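Local coordinates for Low density lipoprotein receptor adapter protein 1 (Rattus norvegicus, PDB 3SO6) that acts as a clathrin-associated sorting adaptor, its phosphotyrosine-binding domain recognising the NPXY internalisation motif of the LDL receptor for endocytosis, at residues A[71-77]-A[119-123]. Sequence-based numbering, arbitrary orientation.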
ATOM      1  N   ILE A  71       4.355   7.174   6.031  1.00 13.87           N
ATOM      2  CA  ILE A  71       5.206   5.959   6.022  1.00 13.62           C
ATOM      3  C   ILE A  71       5.167   5.250   7.379  1.00 13.70           C
ATOM      4  O   ILE A  71       5.258   4.029   7.396  1.00 13.06           O
ATOM      5  CB  ILE A  71       6.701   6.349   5.599  1.00 13.55           C
ATOM      6  CG1 ILE A  71       7.445   5.162   5.051  1.00 15.77           C
ATOM      7  CG2 ILE A  71       7.420   7.152   6.748  1.00 14.36           C
ATOM      8  CD1 ILE A  71       7.056   4.723   3.694  1.00 15.64           C
ATOM      9  N   TYR A  72       5.024   5.989   8.495  1.00 13.41           N
ATOM     10  CA  TYR A  72       5.065   5.339   9.810  1.00 13.31           C
ATOM     11  C   TYR A  72       3.854   4.484  10.123  1.00 13.59           C
ATOM     12  O   TYR A  72       3.869   3.656  11.007  1.00 15.97           O
ATOM     13  CB  TYR A  72       5.187   6.381  10.889  1.00 15.18           C
ATOM     14  CG  TYR A  72       6.402   7.246  10.778  1.00 16.07           C
ATOM     15  CD1 TYR A  72       7.700   6.698  10.879  1.00 17.53           C
ATOM     16  CD2 TYR A  72       6.251   8.624  10.589  1.00 16.66           C
ATOM     17  CE1 TYR A  72       8.794   7.546  10.797  1.00 17.72           C
ATOM     18  CE2 TYR A  72       7.353   9.460  10.473  1.00 20.16           C
ATOM     19  CZ  TYR A  72       8.638   8.903  10.574  1.00 20.00           C
ATOM     20  OH  TYR A  72       9.797   9.714  10.526  1.00 24.37           O
ATOM     21  N   ARG A  73       2.787   4.690   9.364  1.00 14.15           N
ATOM     22  CA  ARG A  73       1.571   3.902   9.510  1.00 13.08           C
ATOM     23  C   ARG A  73       1.577   2.588   8.732  1.00 12.79           C
ATOM     24  O   ARG A  73       0.675   1.751   8.962  1.00 14.21           O
ATOM     25  CB  ARG A  73       0.377   4.727   9.017  1.00 14.96           C
ATOM     26  CG  ARG A  73       0.046   5.925   9.909  1.00 15.87           C
ATOM     27  CD  ARG A  73      -1.023   6.849   9.231  1.00 18.57           C
ATOM     28  NE  ARG A  73      -2.194   6.088   8.815  1.00 18.51           N
ATOM     29  CZ  ARG A  73      -3.047   6.431   7.844  1.00 18.78           C
ATOM     30  NH1 ARG A  73      -2.913   7.555   7.164  1.00 20.33           N
ATOM     31  NH2 ARG A  73      -4.039   5.604   7.466  1.00 21.00           N
ATOM     32  N   ILE A  74       2.450   2.444   7.706  1.00 12.30           N
ATOM     33  CA  ILE A  74       2.353   1.327   6.753  1.00 11.39           C
ATOM     34  C   ILE A  74       3.228   0.233   7.332  1.00 11.66           C
ATOM     35  O   ILE A  74       4.417   0.490   7.638  1.00 12.61           O
ATOM     36  CB  ILE A  74       2.841   1.751   5.351  1.00 11.50           C
ATOM     37  CG1 ILE A  74       2.029   2.938   4.800  1.00 12.53           C
ATOM     38  CG2 ILE A  74       2.861   0.524   4.464  1.00 12.76           C
ATOM     39  CD1 ILE A  74       2.641   3.539   3.510  1.00 13.73           C
ATOM     40  N   SER A  75       2.659  -0.951   7.561  1.00  9.86           N
ATOM     41  CA  SER A  75       3.436  -2.035   8.141  1.00 12.68           C
ATOM     42  C   SER A  75       4.001  -2.964   7.147  1.00 10.94           C
ATOM     43  O   SER A  75       5.019  -3.613   7.429  1.00 11.72           O
ATOM     44  CB  SER A  75       2.566  -2.829   9.129  1.00 12.17           C
ATOM     45  OG  SER A  75       1.353  -3.146   8.502  1.00 13.71           O
ATOM     46  N   TYR A  76       3.378  -3.092   5.966  1.00 10.80           N
ATOM     47  CA  TYR A  76       3.660  -4.268   5.097  0.50 10.49           C
ATOM     48  C   TYR A  76       3.178  -3.938   3.690  1.00 10.30           C
ATOM     49  O   TYR A  76       2.154  -3.245   3.543  1.00 10.23           O
ATOM     50  CB  TYR A  76       2.865  -5.463   5.686  0.50 10.99           C
ATOM     51  CG  TYR A  76       3.262  -6.845   5.144  0.50  9.15           C
ATOM     52  CD1 TYR A  76       4.430  -7.480   5.524  0.50 12.34           C
ATOM     53  CD2 TYR A  76       2.403  -7.539   4.245  0.50  9.51           C
ATOM     54  CE1 TYR A  76       4.740  -8.739   5.046  0.50 12.18           C
ATOM     55  CE2 TYR A  76       2.747  -8.776   3.742  0.50 10.62           C
ATOM     56  CZ  TYR A  76       3.905  -9.373   4.137  0.50 12.87           C
ATOM     57  OH  TYR A  76       4.232 -10.599   3.609  0.50 15.32           O
ATOM     58  N   CYS A  77       3.826  -4.498   2.672  1.00  8.57           N
ATOM     59  CA  CYS A  77       3.278  -4.442   1.365  1.00  8.88           C
ATOM     60  C   CYS A  77       3.556  -5.732   0.607  1.00 10.16           C
ATOM     61  O   CYS A  77       4.449  -6.482   0.980  1.00 10.66           O
ATOM     62  CB  CYS A  77       3.740  -3.230   0.562  1.00 10.28           C
ATOM     63  SG  CYS A  77       5.477  -3.250   0.103  1.00 13.36           S
ATOM     64  N   VAL A 119       7.735   0.602  -3.087  1.00  8.86           N
ATOM     65  CA  VAL A 119       7.356   0.776  -1.676  1.00  9.67           C
ATOM     66  C   VAL A 119       8.436   0.263  -0.748  1.00  9.37           C
ATOM     67  O   VAL A 119       8.756   0.906   0.237  1.00 10.34           O
ATOM     68  CB  VAL A 119       5.966   0.228  -1.402  1.00  8.95           C
ATOM     69  CG1 VAL A 119       5.612   0.347   0.062  1.00 11.99           C
ATOM     70  CG2 VAL A 119       4.902   0.917  -2.286  1.00 10.44           C
ATOM     71  N   ALA A 120       9.073  -0.860  -1.089  1.00 10.18           N
ATOM     72  CA  ALA A 120      10.193  -1.364  -0.276  1.00 10.33           C
ATOM     73  C   ALA A 120      11.307  -0.347  -0.207  1.00 10.71           C
ATOM     74  O   ALA A 120      11.936  -0.198   0.859  1.00 11.29           O
ATOM     75  CB  ALA A 120      10.748  -2.652  -0.909  1.00 13.95           C
ATOM     76  N   GLN A 121      11.618   0.295  -1.340  1.00 10.56           N
ATOM     77  CA  GLN A 121      12.613   1.345  -1.300  1.00 11.73           C
ATOM     78  C   GLN A 121      12.209   2.482  -0.383  1.00 10.69           C
ATOM     79  O   GLN A 121      13.051   3.003   0.376  1.00 11.51           O
ATOM     80  CB  GLN A 121      12.956   1.862  -2.690  1.00 14.07           C
ATOM     81  CG  GLN A 121      14.112   2.893  -2.671  1.00 17.26           C
ATOM     82  CD  GLN A 121      14.269   3.722  -4.003  1.00 24.76           C
ATOM     83  OE1 GLN A 121      13.603   3.467  -5.006  1.00 24.48           O
ATOM     84  NE2 GLN A 121      15.183   4.742  -3.979  1.00 26.37           N
ATOM     85  N   ALA A 122      10.949   2.878  -0.429  1.00  9.75           N
ATOM     86  CA  ALA A 122      10.496   3.931   0.465  1.00  9.75           C
ATOM     87  C   ALA A 122      10.632   3.534   1.940  1.00 10.31           C
ATOM     88  O   ALA A 122      11.066   4.369   2.756  1.00 10.60           O
ATOM     89  CB  ALA A 122       9.065   4.237   0.179  1.00 11.14           C
ATOM     90  N   PHE A 123      10.299   2.273   2.284  1.00 10.01           N
ATOM     91  CA  PHE A 123      10.467   1.828   3.673  1.00 10.19           C
ATOM     92  C   PHE A 123      11.925   1.944   4.056  1.00 10.64           C
ATOM     93  O   PHE A 123      12.273   2.377   5.147  1.00 11.48           O
ATOM     94  CB  PHE A 123      10.126   0.359   3.800  1.00 10.04           C
ATOM     95  CG  PHE A 123       8.671  -0.017   3.603  1.00 10.58           C
ATOM     96  CD1 PHE A 123       7.616   0.909   3.689  1.00 10.56           C
ATOM     97  CD2 PHE A 123       8.340  -1.400   3.429  1.00 10.40           C
ATOM     98  CE1 PHE A 123       6.296   0.471   3.575  1.00  9.64           C
ATOM     99  CE2 PHE A 123       7.041  -1.827   3.363  1.00 10.52           C
ATOM    100  CZ  PHE A 123       6.011  -0.880   3.398  1.00 11.03           C
TER
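The peptide-binding groove of the PTB domain, a PH-like fold, lies between edge strand 74-79 and the C-terminal helix 109-131, and here Phe123 of the helix meets Ile71 of the short 3-10 turn and Ile74 and Cys77 of the strand. The strand and helix segments run roughly antiparallel, their axes 9.6 Å apart at 144°, with no hydrogen bond joining them. Phe123 makes the largest contribution by reaching across with its ring. Its rim meets Ile74, whose CG2, anti to the backbone N, points at the ring edge and sits 3.5 Å from Phe123 CE1. The two side chains cross at about a right angle. Farther round the rim, in the ring plane, Ile71 CD1 lies 3.9 Å from Phe123 CD1. The same methyl also rests against Ala122 CB, one residue back on the helix. On one ring face, offset toward the rim, lies Val119 O, which accepts the helical hydrogen bond from Phe123 N. With an alanine here instead of Phe123, a gap would probably open between strand and helix, leaving Ile71 CD1 and Ile74 CG2 without their aromatic neighbour. Along its outer edge, strand 74-79 pairs antiparallel at Tyr76 and Cys77 with the bound receptor peptide, so the sheet continues into it, and Phe123 itself packs on a polar side chain of that peptide. Cys77 SG makes an oblique sulfur-aromatic contact, 4.8 Å from the Phe123 ring centroid and 51° off its normal. With chi1 at 69°, this sulfur lies between the backbone N and carbonyl carbon of Cys77, which turns it to the valine one helical turn earlier, Cys77 SG sitting 3.6 Å from Val119 CG1.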